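Local atomic coordinates of aminotransferase (Streptomyces pactum, PDB entry 4ZM4), a protein that belongs to the class-III aminotransferases, a family of pyridoxal-5'-phosphate-dependent enzymes, and forms a dimer. Residues B[59-64]-B[410-414]. The protein carries 1 engineered substitution. Sequence-based numbering, arbitrary orientation.
Sequences EIIDLN and GVYFH
Ile61 and Asp62 pair with Val411 and Tyr412 as parallel strands, supported by three backbone hydrogen bonds: Ile61 N to Gly410 O, Tyr412 N to Ile61 O and Leu63 N to Tyr412 O, each 2.8 Å. Ile61 thus bonds the residues on either side of its partner Val411, and Tyr412 those on either side of Asp62, the staggered pattern of parallel strands. Gly410, at positive phi in a Schellman motif, ends helix 396-408 and turns the chain directly into this strand.

Beside Ile61 and Val411, Leu63 CD1 lies 3.6 Å from Val411 CG1, a branch carried forward by its position anti to the backbone N (chi1 174°). On the face of Asp62 and Tyr412, Ile60 CG2 packs 3.8 Å from Tyr412 CB.

The Tyr412 ring runs alongside Asp62 and Asn64. Asp62 OD1 reaches the ring edge, 3.5 Å from CD2, with carboxylate and ring planes 75° apart, while Asn64 CB lies 3.8 Å from CE2. The same OD1 accepts from Asn64 N, in an Asx turn, and from Met65 N; OD2 bonds Tyr74, and the Tyr412 hydroxyl bonds Ala37 O. One water links Asn64 OD1 to His414 N; the His414 side chain lies about 5 Å from the bound P3B.

In the four-stranded mixed sheet, separate from the seven-stranded one, 59-62 lies between antiparallel 51-54 and strand 411-412, outermost within this chain; the pairing joins these early strands to the C-terminal helices. Helix 429-444 packs against Ile61 and Val411, helix 396-408 touches Tyr412 and Phe413, and Leu95 of the second subunit packs on Tyr412.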
loop_
_atom_site.group_PDB
_atom_site.type_symbol
_atom_site.label_atom_id
_atom_site.label_comp_id
_atom_site.label_asym_id
_atom_site.label_seq_id
_atom_site.Cartn_x
_atom_site.Cartn_y
_atom_site.Cartn_z
ATOM N N GLU B 59 15.062 -14.562 23.523
ATOM C CA GLU B 59 15.481 -13.226 23.069
ATOM C C GLU B 59 16.430 -13.350 21.886
ATOM O O GLU B 59 17.403 -14.091 21.950
ATOM C CB GLU B 59 16.214 -12.450 24.162
ATOM C CG GLU B 59 15.322 -11.864 25.245
ATOM C CD GLU B 59 16.063 -10.908 26.177
ATOM O OE1 GLU B 59 17.246 -10.569 25.909
ATOM O OE2 GLU B 59 15.450 -10.489 27.181
ATOM N N ILE B 60 16.146 -12.592 20.824
ATOM C CA ILE B 60 16.964 -12.592 19.620
ATOM C C ILE B 60 17.364 -11.192 19.236
ATOM O O ILE B 60 16.515 -10.331 19.078
ATOM C CB ILE B 60 16.227 -13.218 18.421
ATOM C CG1 ILE B 60 15.789 -14.638 18.758
ATOM C CG2 ILE B 60 17.173 -13.315 17.233
ATOM C CD1 ILE B 60 14.347 -14.832 19.210
ATOM N N ILE B 61 18.661 -10.987 19.045
ATOM C CA ILE B 61 19.176 -9.765 18.479
ATOM C C ILE B 61 18.911 -9.777 16.993
ATOM O O ILE B 61 19.340 -10.688 16.286
ATOM C CB ILE B 61 20.682 -9.617 18.734
ATOM C CG1 ILE B 61 20.951 -9.444 20.234
ATOM C CG2 ILE B 61 21.230 -8.401 18.006
ATOM C CD1 ILE B 61 22.400 -9.708 20.619
ATOM N N ASP B 62 18.181 -8.770 16.518
ATOM C CA ASP B 62 17.756 -8.678 15.129
ATOM C C ASP B 62 18.698 -7.809 14.330
ATOM O O ASP B 62 18.876 -6.631 14.654
ATOM C CB ASP B 62 16.347 -8.099 15.091
ATOM C CG ASP B 62 15.603 -8.387 13.765
ATOM O OD1 ASP B 62 16.251 -8.751 12.788
ATOM O OD2 ASP B 62 14.374 -8.245 13.732
ATOM N N LEU B 63 19.345 -8.380 13.302
ATOM C CA LEU B 63 20.203 -7.591 12.404
ATOM C C LEU B 63 19.445 -7.179 11.135
ATOM O O LEU B 63 19.923 -6.346 10.366
ATOM C CB LEU B 63 21.462 -8.367 12.031
ATOM C CG LEU B 63 22.349 -8.789 13.188
ATOM C CD1 LEU B 63 23.533 -9.545 12.653
ATOM C CD2 LEU B 63 22.807 -7.606 14.035
ATOM N N ASN B 64 18.259 -7.757 10.941
ATOM C CA ASN B 64 17.411 -7.462 9.789
ATOM C C ASN B 64 16.480 -6.262 10.033
ATOM O O ASN B 64 16.239 -5.480 9.141
ATOM C CB ASN B 64 16.584 -8.708 9.477
ATOM C CG ASN B 64 15.817 -8.593 8.183
ATOM O OD1 ASN B 64 16.401 -8.467 7.109
ATOM N ND2 ASN B 64 14.486 -8.658 8.275
ATOM N N GLY B 410 20.855 -16.800 19.003
ATOM C CA GLY B 410 20.134 -15.579 19.378
ATOM C C GLY B 410 20.428 -14.362 18.537
ATOM O O GLY B 410 20.319 -13.235 19.008
ATOM N N VAL B 411 20.799 -14.576 17.274
ATOM C CA VAL B 411 21.028 -13.481 16.314
ATOM C C VAL B 411 20.286 -13.831 15.019
ATOM O O VAL B 411 20.542 -14.879 14.431
ATOM C CB VAL B 411 22.530 -13.294 16.036
ATOM C CG1 VAL B 411 22.781 -12.262 14.924
ATOM C CG2 VAL B 411 23.252 -12.880 17.310
ATOM N N TYR B 412 19.381 -12.951 14.579
ATOM C CA TYR B 412 18.675 -13.151 13.333
ATOM C C TYR B 412 19.180 -12.230 12.235
ATOM O O TYR B 412 19.133 -11.011 12.376
ATOM C CB TYR B 412 17.167 -12.946 13.496
ATOM C CG TYR B 412 16.413 -13.113 12.204
ATOM C CD1 TYR B 412 16.169 -14.364 11.681
ATOM C CD2 TYR B 412 15.982 -12.008 11.467
ATOM C CE1 TYR B 412 15.501 -14.543 10.473
ATOM C CE2 TYR B 412 15.315 -12.172 10.248
ATOM C CZ TYR B 412 15.077 -13.444 9.763
ATOM O OH TYR B 412 14.405 -13.619 8.573
ATOM N N PHE B 413 19.584 -12.833 11.111
ATOM C CA PHE B 413 19.666 -12.145 9.842
ATOM C C PHE B 413 18.973 -13.006 8.764
ATOM O O PHE B 413 18.732 -14.164 9.004
ATOM C CB PHE B 413 21.121 -11.799 9.485
ATOM C CG PHE B 413 22.062 -12.958 9.531
ATOM C CD1 PHE B 413 22.232 -13.753 8.423
ATOM C CD2 PHE B 413 22.764 -13.260 10.670
ATOM C CE1 PHE B 413 23.085 -14.833 8.458
ATOM C CE2 PHE B 413 23.634 -14.329 10.707
ATOM C CZ PHE B 413 23.802 -15.121 9.596
ATOM N N HIS B 414 18.681 -12.434 7.588
ATOM C CA HIS B 414 18.017 -13.164 6.494
ATOM C C HIS B 414 18.965 -14.258 5.939
ATOM O O HIS B 414 20.147 -14.007 5.760
ATOM C CB HIS B 414 17.618 -12.209 5.378
ATOM C CG HIS B 414 16.642 -12.780 4.397
ATOM N ND1 HIS B 414 16.974 -13.755 3.482
ATOM C CD2 HIS B 414 15.349 -12.468 4.154
ATOM C CE1 HIS B 414 15.924 -14.056 2.750
ATOM N NE2 HIS B 414 14.931 -13.269 3.117
HETATM O O HOH W 1 19.161 -9.547 7.391
#